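Local coordinates for protein proline dehydrogenase (Bradyrhizobium japonicum USDA 110, PDB 3HAZ) that probably oxidises L-proline to L-glutamate in two steps, with FAD serving its proline dehydrogenase activity and NAD its glutamate semialdehyde dehydrogenase activity, at residues A[340-345]-A[392-397]; A[353-358]-A[503-508]; A[108-113]-A[139-144]. All blocks are in the same frame, centred on the assembly; numbering follows the deposited sequence.

How the contacts relate
From the N terminus, contact 3 comes first. It closes a short loop of mostly irregular chain between helix 106-115 and helix 140-149 in the N-terminal region. The loop is complete before either of the other contacts opens. Contact 1 then begins on strand 338-343, and contact 2 on helix 348-357, which follows that strand directly. Contact 1 closes at strand 390-395, pairing neighbouring strands of the proline dehydrogenase barrel. Contact 2 closes much later, at residues 503-508, so the two loops cross. It ties a barrel helix to the connecting chain before helix 524-536. The centres of contacts 1 and 2 lie about 28 Å apart.

Contact 1 of 3, residues A[340-345]-A[392-397]; sequences VRLVKG and PQFATH. With FAD (flavin-adenine dinucleotide), chain C.
Arg-341 lays its CG over the methyl of Ala-395 (Arg-341 CG to Ala-395 CB, 4.0 Å). Its chain bends at chi3 (-63°), and one face of the guanidinium lies over FAD C6, which sits toward the rim of the group. Arg-341 NH1 is 3.1 Å from FAD N5. Asp-280 pairs with this guanidinium, and Ser-237 and Gln-418 bond to it. A leucine here would probably leave Asp-280 without its cationic mate and take the charge away from flavin N5.

The two strands run parallel in register. Gln-393 N donates to Val-340 O, and Gln-393 O accepts from Leu-342 N, both at 2.8 Å. Ala-395 N adds a 3.1 Å bond to Leu-342 O. The side chains of Arg-341 and Gln-393 share one sheet face. On the other, Leu-342 CD2 meets the edge of the Phe-394 ring, 4.0 Å from Phe-394 CD1, and Tyr-376 of helix 369-384 packs on that ring.

Beyond the strands, both chain ends turn to the cofactor. Val-343 and Ala-395 touch the flavin with their methyls. Lys-344 is extended beyond CG, which carries NZ to FAD O2A and, in a weak bond, to O1P; Asp-373 forms a salt bridge with the same NZ. Thr-396 OG1 donates to FAD O1P at 2.6 Å. His-397 N makes an almost straight bond (177°) to FAD O2P. Lys-344 and these two donors probably offset the phosphate charge. One water joins Lys-344 N, Ala-395 O and FAD O5'. Gly-345 N donates to FAD O4', and its backbone angles call for glycine. This is the FAD site at the C-terminal ends of parallel strands, the usual place for an active site in the TIM-barrel fold of proline dehydrogenases.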
loop_
_atom_site.group_PDB
_atom_site.type_symbol
_atom_site.label_atom_id
_atom_site.label_comp_id
_atom_site.label_asym_id
_atom_site.label_seq_id
_atom_site.Cartn_x
_atom_site.Cartn_y
_atom_site.Cartn_z
ATOM N N VAL A 340 34.853 20.908 39.464
ATOM C CA VAL A 340 33.975 21.069 38.316
ATOM C C VAL A 340 33.086 19.849 38.130
ATOM O O VAL A 340 33.574 18.741 37.924
ATOM C CB VAL A 340 34.797 21.294 37.044
ATOM C CG1 VAL A 340 33.883 21.481 35.850
ATOM C CG2 VAL A 340 35.720 22.491 37.231
ATOM N N ARG A 341 31.778 20.061 38.211
ATOM C CA ARG A 341 30.813 18.980 38.075
ATOM C C ARG A 341 30.376 18.784 36.634
ATOM O O ARG A 341 29.874 19.709 35.995
ATOM C CB ARG A 341 29.573 19.246 38.931
ATOM C CG ARG A 341 28.567 18.102 38.871
ATOM C CD ARG A 341 27.182 18.553 39.297
ATOM N NE ARG A 341 27.160 19.000 40.682
ATOM C CZ ARG A 341 26.398 19.994 41.118
ATOM N NH1 ARG A 341 25.605 20.643 40.271
ATOM N NH2 ARG A 341 26.435 20.343 42.388
ATOM N N LEU A 342 30.563 17.572 36.126
ATOM C CA LEU A 342 30.090 17.234 34.791
ATOM C C LEU A 342 28.784 16.457 34.902
ATOM O O LEU A 342 28.713 15.440 35.592
ATOM C CB LEU A 342 31.129 16.410 34.032
ATOM C CG LEU A 342 30.828 16.163 32.556
ATOM C CD1 LEU A 342 30.940 17.472 31.752
ATOM C CD2 LEU A 342 31.752 15.082 31.992
ATOM N N VAL A 343 27.752 16.950 34.227
ATOM C CA VAL A 343 26.452 16.301 34.216
ATOM C C VAL A 343 26.024 16.176 32.764
ATOM O O VAL A 343 26.607 16.806 31.878
ATOM C CB VAL A 343 25.386 17.159 34.927
ATOM C CG1 VAL A 343 25.851 17.567 36.327
ATOM C CG2 VAL A 343 25.061 18.395 34.079
ATOM N N LYS A 344 24.997 15.380 32.511
ATOM C CA LYS A 344 24.434 15.340 31.173
ATOM C C LYS A 344 23.525 16.554 30.954
ATOM O O LYS A 344 23.833 17.412 30.124
ATOM C CB LYS A 344 23.760 13.992 30.911
ATOM C CG LYS A 344 24.806 12.873 30.813
ATOM C CD LYS A 344 24.227 11.459 30.743
ATOM C CE LYS A 344 25.371 10.441 30.837
ATOM N NZ LYS A 344 24.912 9.029 30.774
ATOM N N GLY A 345 22.447 16.669 31.726
ATOM C CA GLY A 345 21.605 17.856 31.630
ATOM C C GLY A 345 20.147 17.633 31.983
ATOM O O GLY A 345 19.545 16.647 31.565
ATOM N N PRO A 392 37.582 17.059 38.880
ATOM C CA PRO A 392 36.327 16.705 38.210
ATOM C C PRO A 392 35.389 15.933 39.127
ATOM O O PRO A 392 35.838 15.137 39.951
ATOM C CB PRO A 392 36.777 15.803 37.048
ATOM C CG PRO A 392 38.274 15.951 36.965
ATOM C CD PRO A 392 38.720 16.284 38.363
ATOM N N GLN A 393 34.095 16.188 38.976
ATOM C CA GLN A 393 33.058 15.508 39.736
ATOM C C GLN A 393 32.024 15.009 38.737
ATOM O O GLN A 393 31.327 15.801 38.108
ATOM C CB GLN A 393 32.394 16.471 40.720
ATOM C CG GLN A 393 33.375 17.281 41.572
ATOM C CD GLN A 393 32.716 18.486 42.227
ATOM O OE1 GLN A 393 32.325 19.438 41.552
ATOM N NE2 GLN A 393 32.585 18.442 43.543
ATOM N N PHE A 394 31.935 13.698 38.579
ATOM C CA PHE A 394 31.076 13.131 37.554
ATOM C C PHE A 394 29.760 12.707 38.179
ATOM O O PHE A 394 29.678 11.675 38.833
ATOM C CB PHE A 394 31.780 11.962 36.861
ATOM C CG PHE A 394 33.123 12.333 36.289
ATOM C CD1 PHE A 394 33.212 13.106 35.139
ATOM C CD2 PHE A 394 34.295 11.939 36.916
ATOM C CE1 PHE A 394 34.445 13.469 34.619
ATOM C CE2 PHE A 394 35.530 12.293 36.400
ATOM C CZ PHE A 394 35.605 13.059 35.247
ATOM N N ALA A 395 28.745 13.542 38.002
ATOM C CA ALA A 395 27.420 13.260 38.519
ATOM C C ALA A 395 26.642 12.456 37.487
ATOM O O ALA A 395 26.356 12.946 36.396
ATOM C CB ALA A 395 26.693 14.567 38.847
ATOM N N THR A 396 26.313 11.218 37.832
ATOM C CA THR A 396 25.572 10.339 36.939
ATOM C C THR A 396 25.105 9.123 37.715
ATOM O O THR A 396 25.777 8.680 38.648
ATOM C CB THR A 396 26.443 9.872 35.749
ATOM O OG1 THR A 396 25.738 8.877 34.997
ATOM C CG2 THR A 396 27.755 9.279 36.250
ATOM N N HIS A 397 23.960 8.573 37.332
ATOM C CA HIS A 397 23.511 7.313 37.925
ATOM C C HIS A 397 23.528 6.187 36.888
ATOM O O HIS A 397 22.899 5.143 37.068
ATOM C CB HIS A 397 22.118 7.461 38.543
ATOM C CG HIS A 397 21.978 8.656 39.438
ATOM N ND1 HIS A 397 21.164 9.726 39.127
ATOM C CD2 HIS A 397 22.541 8.947 40.635
ATOM C CE1 HIS A 397 21.236 10.625 40.093
ATOM N NE2 HIS A 397 22.069 10.179 41.017
HETATM P PA FAD C . 21.088 8.693 31.864
HETATM O O1A FAD C . 19.729 7.786 31.849
HETATM O O2A FAD C . 22.262 7.956 31.398
HETATM O O5B FAD C . 20.869 9.971 30.883
HETATM C C5B FAD C . 19.725 10.753 31.071
HETATM C C4B FAD C . 19.852 12.055 30.269
HETATM O O4B FAD C . 20.447 12.021 28.860
HETATM C C3B FAD C . 19.136 13.251 30.456
HETATM O O3B FAD C . 18.965 13.742 31.775
HETATM C C2B FAD C . 19.617 14.144 29.342
HETATM O O2B FAD C . 20.559 15.146 29.680
HETATM C C1B FAD C . 20.026 13.223 28.249
HETATM N N9A FAD C . 19.037 12.872 27.246
HETATM C C8A FAD C . 17.850 12.165 27.413
HETATM N N7A FAD C . 17.270 12.032 26.181
HETATM C C5A FAD C . 18.116 12.663 25.239
HETATM C C6A FAD C . 18.017 12.847 23.750
HETATM N N6A FAD C . 16.874 12.324 23.011
HETATM N N1A FAD C . 18.967 13.479 23.094
HETATM C C2A FAD C . 20.089 13.984 23.781
HETATM N N3A FAD C . 20.182 13.809 25.212
HETATM C C4A FAD C . 19.191 13.149 25.893
HETATM N N1 FAD C . 21.767 18.935 35.259
HETATM C C2 FAD C . 21.777 20.251 34.863
HETATM O O2 FAD C . 21.231 20.599 33.647
HETATM N N3 FAD C . 22.311 21.257 35.738
HETATM C C4 FAD C . 22.812 20.910 36.961
HETATM O O4 FAD C . 23.394 21.882 37.785
HETATM C C4X FAD C . 22.809 19.533 37.375
HETATM N N5 FAD C . 23.363 19.137 38.707
HETATM C C5X FAD C . 23.344 17.776 39.100
HETATM C C6 FAD C . 23.882 17.390 40.413
HETATM C C7 FAD C . 23.867 16.031 40.801
HETATM C C7M FAD C . 24.405 15.647 42.170
HETATM C C8 FAD C . 23.320 14.998 39.890
HETATM C C8M FAD C . 23.286 13.513 40.287
HETATM C C9 FAD C . 22.807 15.371 38.635
HETATM C C9A FAD C . 22.811 16.788 38.227
HETATM N N10 FAD C . 22.277 17.184 36.922
HETATM C C10 FAD C . 22.298 18.575 36.529
HETATM C "C1'" FAD C . 21.864 16.179 35.891
HETATM C "C2'" FAD C . 20.366 15.779 35.884
HETATM O "O2'" FAD C . 19.746 16.184 37.100
HETATM C "C3'" FAD C . 20.252 14.268 35.625
HETATM O "O3'" FAD C . 20.556 13.547 36.815
HETATM C "C4'" FAD C . 21.199 13.771 34.474
HETATM O "O4'" FAD C . 21.209 14.505 33.299
HETATM C "C5'" FAD C . 21.036 12.251 34.205
HETATM O "O5'" FAD C . 22.188 11.669 33.615
HETATM P P FAD C . 22.503 10.076 33.957
HETATM O O1P FAD C . 23.962 9.642 33.276
HETATM O O2P FAD C . 22.487 9.871 35.410
HETATM O O3P FAD C . 21.232 9.220 33.394
HETATM O O HOH W 1 24.513 13.284 34.482
#

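Contact 2 of 3, residues A[353-358]-A[503-508]; sequences KRAQER and PLPCDL
Pro-505 rests against the last full turn of helix 348-357, where Ala-355 and Gln-356 meet it. This helix follows barrel strand 338-343 in the proline dehydrogenase fold. Its partner is irregular chain with a brief 3-10 turn at residues 505-506, so the contact joins the barrel to the chain between helix 487-491 and helix 524-536.

The van der Waals contacts come first. The Pro-505 ring lies beside the helix backbone. Pro-505 CG sits 3.3 Å from Ala-355 O, and Pro-505 CB is 4.0 Å from Gln-356 CA. The apolar pair of Ala-355 CB and Pro-505 CG is wider, at 4.4 Å. Tyr-363 also packs on both Ala-355 and Pro-505. Leu-508 reaches the helix with CD1. Its side chain crosses that of Gln-356 at about a right angle, and Leu-508 CD1 touches the amide end, 3.7 Å from Gln-356 OE1. CG of Leu-508 is anti to its own N (chi1 -163°), which brings this branch across to the glutamine.

The polar contacts are indirect. No hydrogen bond links the two segments. Tyr-363 OH bridges them instead, bonded to both Gln-356 NE2 and Pro-503 O. The other end of the amide is held by Thr-639 N of the second subunit, which bonds to Gln-356 OE1. With both ends bonded, the amide is probably held from turning. Gly-637 of that subunit packs on Leu-508, and Pro-638 of the same subunit on Gln-356, so the contact borders the subunit interface.

Within the irregular segment, Leu-508 N bonds back to Pro-505 O at 3.1 Å.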
loop_
_atom_site.group_PDB
_atom_site.type_symbol
_atom_site.label_atom_id
_atom_site.label_comp_id
_atom_site.label_asym_id
_atom_site.label_seq_id
_atom_site.Cartn_x
_atom_site.Cartn_y
_atom_site.Cartn_z
ATOM N N LYS A 353 11.660 22.439 23.090
ATOM C CA LYS A 353 10.456 23.241 22.935
ATOM C C LYS A 353 10.821 24.689 22.648
ATOM O O LYS A 353 10.290 25.300 21.718
ATOM C CB LYS A 353 9.566 23.145 24.183
ATOM C CG LYS A 353 8.220 23.872 24.051
ATOM C CD LYS A 353 7.295 23.528 25.208
ATOM C CE LYS A 353 5.948 24.232 25.074
ATOM N NZ LYS A 353 5.080 23.974 26.266
ATOM N N ARG A 354 11.746 25.231 23.435
ATOM C CA ARG A 354 12.125 26.629 23.285
ATOM C C ARG A 354 12.675 26.938 21.897
ATOM O O ARG A 354 12.324 27.950 21.291
ATOM C CB ARG A 354 13.155 27.029 24.342
ATOM C CG ARG A 354 12.569 27.281 25.718
ATOM C CD ARG A 354 13.681 27.561 26.705
ATOM N NE ARG A 354 13.175 27.987 28.005
ATOM C CZ ARG A 354 13.898 28.662 28.888
ATOM N NH1 ARG A 354 13.365 29.022 30.050
ATOM N NH2 ARG A 354 15.156 28.979 28.604
ATOM N N ALA A 355 13.565 26.084 21.410
ATOM C CA ALA A 355 14.206 26.339 20.130
ATOM C C ALA A 355 13.165 26.309 19.006
ATOM O O ALA A 355 13.246 27.082 18.058
ATOM C CB ALA A 355 15.329 25.335 19.878
ATOM N N GLN A 356 12.180 25.423 19.132
ATOM C CA GLN A 356 11.072 25.372 18.180
ATOM C C GLN A 356 10.206 26.624 18.257
ATOM O O GLN A 356 9.923 27.242 17.237
ATOM C CB GLN A 356 10.227 24.112 18.396
ATOM C CG GLN A 356 11.011 22.833 18.112
ATOM C CD GLN A 356 10.181 21.582 18.254
ATOM O OE1 GLN A 356 9.026 21.633 18.670
ATOM N NE2 GLN A 356 10.771 20.440 17.904
ATOM N N GLU A 357 9.796 27.001 19.466
ATOM C CA GLU A 357 8.990 28.200 19.656
ATOM C C GLU A 357 9.711 29.432 19.123
ATOM O O GLU A 357 9.100 30.309 18.524
ATOM C CB GLU A 357 8.681 28.408 21.144
ATOM C CG GLU A 357 7.709 27.406 21.742
ATOM C CD GLU A 357 7.568 27.572 23.253
ATOM O OE1 GLU A 357 8.540 28.023 23.899
ATOM O OE2 GLU A 357 6.489 27.253 23.794
ATOM N N ARG A 358 11.019 29.488 19.355
ATOM C CA ARG A 358 11.813 30.671 19.036
ATOM C C ARG A 358 12.334 30.661 17.606
ATOM O O ARG A 358 13.047 31.577 17.194
ATOM C CB ARG A 358 12.975 30.803 20.024
ATOM C CG ARG A 358 12.513 31.185 21.436
ATOM C CD ARG A 358 13.573 30.911 22.497
ATOM N NE ARG A 358 13.013 30.998 23.846
ATOM C CZ ARG A 358 13.740 31.057 24.960
ATOM N NH1 ARG A 358 15.065 31.038 24.892
ATOM N NH2 ARG A 358 13.140 31.135 26.144
ATOM N N PRO A 503 12.291 17.478 13.874
ATOM C CA PRO A 503 12.668 18.421 12.819
ATOM C C PRO A 503 13.328 19.654 13.414
ATOM O O PRO A 503 13.022 20.017 14.549
ATOM C CB PRO A 503 11.323 18.807 12.205
ATOM C CG PRO A 503 10.335 18.631 13.313
ATOM C CD PRO A 503 10.853 17.525 14.194
ATOM N N LEU A 504 14.223 20.281 12.660
ATOM C CA LEU A 504 14.745 21.592 13.023
ATOM C C LEU A 504 13.588 22.587 13.075
ATOM O O LEU A 504 12.585 22.402 12.394
ATOM C CB LEU A 504 15.760 22.055 11.982
ATOM C CG LEU A 504 16.991 21.176 11.803
ATOM C CD1 LEU A 504 17.792 21.650 10.599
ATOM C CD2 LEU A 504 17.835 21.203 13.071
ATOM N N PRO A 505 13.725 23.653 13.875
ATOM C CA PRO A 505 12.616 24.606 13.981
ATOM C C PRO A 505 12.142 25.145 12.627
ATOM O O PRO A 505 10.945 25.349 12.465
ATOM C CB PRO A 505 13.198 25.730 14.839
ATOM C CG PRO A 505 14.247 25.048 15.672
ATOM C CD PRO A 505 14.850 24.006 14.759
ATOM N N CYS A 506 13.045 25.360 11.673
ATOM C CA CYS A 506 12.631 25.916 10.383
ATOM C C CYS A 506 11.730 24.952 9.616
ATOM O O CYS A 506 11.005 25.367 8.714
ATOM C CB CYS A 506 13.840 26.298 9.525
ATOM S SG CYS A 506 14.887 24.883 9.067
ATOM N N ASP A 507 11.773 23.671 9.989
ATOM C CA ASP A 507 10.992 22.624 9.328
ATOM C C ASP A 507 9.793 22.168 10.146
ATOM O O ASP A 507 9.192 21.133 9.855
ATOM C CB ASP A 507 11.879 21.412 9.040
ATOM C CG ASP A 507 12.914 21.695 7.975
ATOM O OD1 ASP A 507 12.656 22.566 7.115
ATOM O OD2 ASP A 507 13.982 21.055 8.005
ATOM N N LEU A 508 9.446 22.945 11.165
ATOM C CA LEU A 508 8.381 22.564 12.083
ATOM C C LEU A 508 7.078 22.233 11.360
ATOM O O LEU A 508 6.336 21.351 11.793
ATOM C CB LEU A 508 8.142 23.667 13.115
ATOM C CG LEU A 508 7.362 23.258 14.367
ATOM C CD1 LEU A 508 8.130 22.201 15.150
ATOM C CD2 LEU A 508 7.057 24.471 15.242
#

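Contact 3 of 3, residues A[108-113]-A[139-144]; sequences HHETKS and DGTIGR
Glu-110 meets Thr-141 with both oxygens of its carboxylate. Glu-110 OE2 accepts from Thr-141 OG1 at 2.7 Å, and Glu-110 OE1 accepts from Thr-141 N at 3.0 Å. Both donors sit on the syn side, somewhat out of the carboxylate plane. A water gives a further bond to OE1 and accepts from Ile-142 N. The carboxylate thus collects the hydroxyl and, directly or through water, backbone N-H groups in the first turn of helix 140-149.

Beside these bonds, Ile-142 CD1 packs against the other helix, 3.8 Å from Glu-110 N and 4.0 Å from Glu-110 CB. It also lies 4.1 Å from His-109 CB.

The short helical segments run in roughly opposing directions, inclined at 137°, and their axes approach to 8.5 Å. They belong to the helical region that carries the family's DNA-binding-domain name. The contact lies away from the FAD and NAD sites.

With CG anti to the backbone N (chi1 -176°) and the rest extended, the Glu-110 side chain carries its carboxylate across to the other helix. Arg-923 forms a salt bridge to OE2, which probably favours the charged form of the acid. Helix 71-85 touches Thr-141 through Lys-72, Glu-73 and Ala-76. Gly-140 N bonds to Asp-926, and one turn on Arg-144 forms a salt bridge to the same residue.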
loop_
_atom_site.group_PDB
_atom_site.type_symbol
_atom_site.label_atom_id
_atom_site.label_comp_id
_atom_site.label_asym_id
_atom_site.label_seq_id
_atom_site.Cartn_x
_atom_site.Cartn_y
_atom_site.Cartn_z
ATOM N N HIS A 108 -10.741 17.965 46.629
ATOM C CA HIS A 108 -10.452 18.648 47.886
ATOM C C HIS A 108 -9.098 18.224 48.467
ATOM O O HIS A 108 -8.292 19.067 48.869
ATOM C CB HIS A 108 -11.575 18.384 48.900
ATOM C CG HIS A 108 -11.444 19.159 50.175
ATOM N ND1 HIS A 108 -11.740 20.502 50.265
ATOM C CD2 HIS A 108 -11.070 18.776 51.420
ATOM C CE1 HIS A 108 -11.541 20.915 51.505
ATOM N NE2 HIS A 108 -11.137 19.887 52.227
ATOM N N HIS A 109 -8.837 16.920 48.501
ATOM C CA HIS A 109 -7.563 16.439 49.021
ATOM C C HIS A 109 -6.388 16.905 48.170
ATOM O O HIS A 109 -5.359 17.324 48.705
ATOM C CB HIS A 109 -7.548 14.909 49.164
ATOM C CG HIS A 109 -8.549 14.384 50.145
ATOM N ND1 HIS A 109 -9.026 13.091 50.104
ATOM C CD2 HIS A 109 -9.177 14.983 51.185
ATOM C CE1 HIS A 109 -9.897 12.914 51.079
ATOM N NE2 HIS A 109 -10.005 14.045 51.753
ATOM N N GLU A 110 -6.534 16.814 46.851
ATOM C CA GLU A 110 -5.487 17.264 45.939
ATOM C C GLU A 110 -5.254 18.770 46.079
ATOM O O GLU A 110 -4.118 19.239 46.101
ATOM C CB GLU A 110 -5.846 16.928 44.484
ATOM C CG GLU A 110 -4.747 17.298 43.496
ATOM C CD GLU A 110 -5.004 16.803 42.073
ATOM O OE1 GLU A 110 -6.129 16.352 41.778
ATOM O OE2 GLU A 110 -4.068 16.875 41.248
ATOM N N THR A 111 -6.341 19.526 46.164
ATOM C CA THR A 111 -6.250 20.983 46.291
ATOM C C THR A 111 -5.628 21.411 47.617
ATOM O O THR A 111 -4.690 22.219 47.643
ATOM C CB THR A 111 -7.632 21.648 46.102
ATOM O OG1 THR A 111 -8.137 21.293 44.806
ATOM C CG2 THR A 111 -7.529 23.171 46.192
ATOM N N LYS A 112 -6.132 20.854 48.716
ATOM C CA LYS A 112 -5.619 21.197 50.044
ATOM C C LYS A 112 -4.147 20.824 50.217
ATOM O O LYS A 112 -3.351 21.629 50.710
ATOM C CB LYS A 112 -6.464 20.557 51.163
ATOM C CG LYS A 112 -7.811 21.243 51.396
ATOM C CD LYS A 112 -7.629 22.707 51.778
ATOM C CE LYS A 112 -8.967 23.367 52.091
ATOM N NZ LYS A 112 -8.794 24.709 52.712
ATOM N N SER A 113 -3.783 19.607 49.825
ATOM C CA SER A 113 -2.400 19.159 49.997
ATOM C C SER A 113 -1.424 20.022 49.200
ATOM O O SER A 113 -0.306 20.270 49.649
ATOM C CB SER A 113 -2.233 17.685 49.609
ATOM O OG SER A 113 -2.632 17.458 48.264
ATOM N N ASP A 139 -13.295 11.905 40.602
ATOM C CA ASP A 139 -12.674 12.859 39.695
ATOM C C ASP A 139 -11.401 13.417 40.310
ATOM O O ASP A 139 -11.063 13.087 41.439
ATOM C CB ASP A 139 -13.642 13.988 39.335
ATOM C CG ASP A 139 -14.282 14.623 40.553
ATOM O OD1 ASP A 139 -13.918 14.251 41.691
ATOM O OD2 ASP A 139 -15.153 15.496 40.368
ATOM N N GLY A 140 -10.699 14.260 39.563
ATOM C CA GLY A 140 -9.421 14.774 40.013
ATOM C C GLY A 140 -8.328 13.765 39.731
ATOM O O GLY A 140 -8.600 12.655 39.272
ATOM N N THR A 141 -7.086 14.148 39.995
ATOM C CA THR A 141 -5.960 13.256 39.749
ATOM C C THR A 141 -6.056 12.022 40.642
ATOM O O THR A 141 -5.749 10.908 40.219
ATOM C CB THR A 141 -4.634 13.964 40.022
ATOM O OG1 THR A 141 -4.589 15.180 39.266
ATOM C CG2 THR A 141 -3.445 13.057 39.643
ATOM N N ILE A 142 -6.492 12.240 41.879
ATOM C CA ILE A 142 -6.628 11.170 42.853
ATOM C C ILE A 142 -7.843 10.300 42.551
ATOM O O ILE A 142 -7.765 9.082 42.626
ATOM C CB ILE A 142 -6.734 11.737 44.285
ATOM C CG1 ILE A 142 -5.486 12.554 44.614
ATOM C CG2 ILE A 142 -6.927 10.616 45.303
ATOM C CD1 ILE A 142 -5.573 13.267 45.967
ATOM N N GLY A 143 -8.964 10.927 42.207
ATOM C CA GLY A 143 -10.163 10.178 41.880
ATOM C C GLY A 143 -9.947 9.311 40.653
ATOM O O GLY A 143 -10.385 8.161 40.605
ATOM N N ARG A 144 -9.264 9.855 39.652
ATOM C CA ARG A 144 -8.984 9.084 38.446
ATOM C C ARG A 144 -8.067 7.907 38.784
ATOM O O ARG A 144 -8.233 6.806 38.262
ATOM C CB ARG A 144 -8.380 9.965 37.352
ATOM C CG ARG A 144 -9.398 10.871 36.654
ATOM C CD ARG A 144 -8.772 11.600 35.462
ATOM N NE ARG A 144 -9.747 12.413 34.741
ATOM C CZ ARG A 144 -9.545 12.941 33.537
ATOM N NH1 ARG A 144 -10.492 13.667 32.963
ATOM N NH2 ARG A 144 -8.398 12.744 32.902
HETATM O O HOH W 2 -7.948 14.707 43.068
#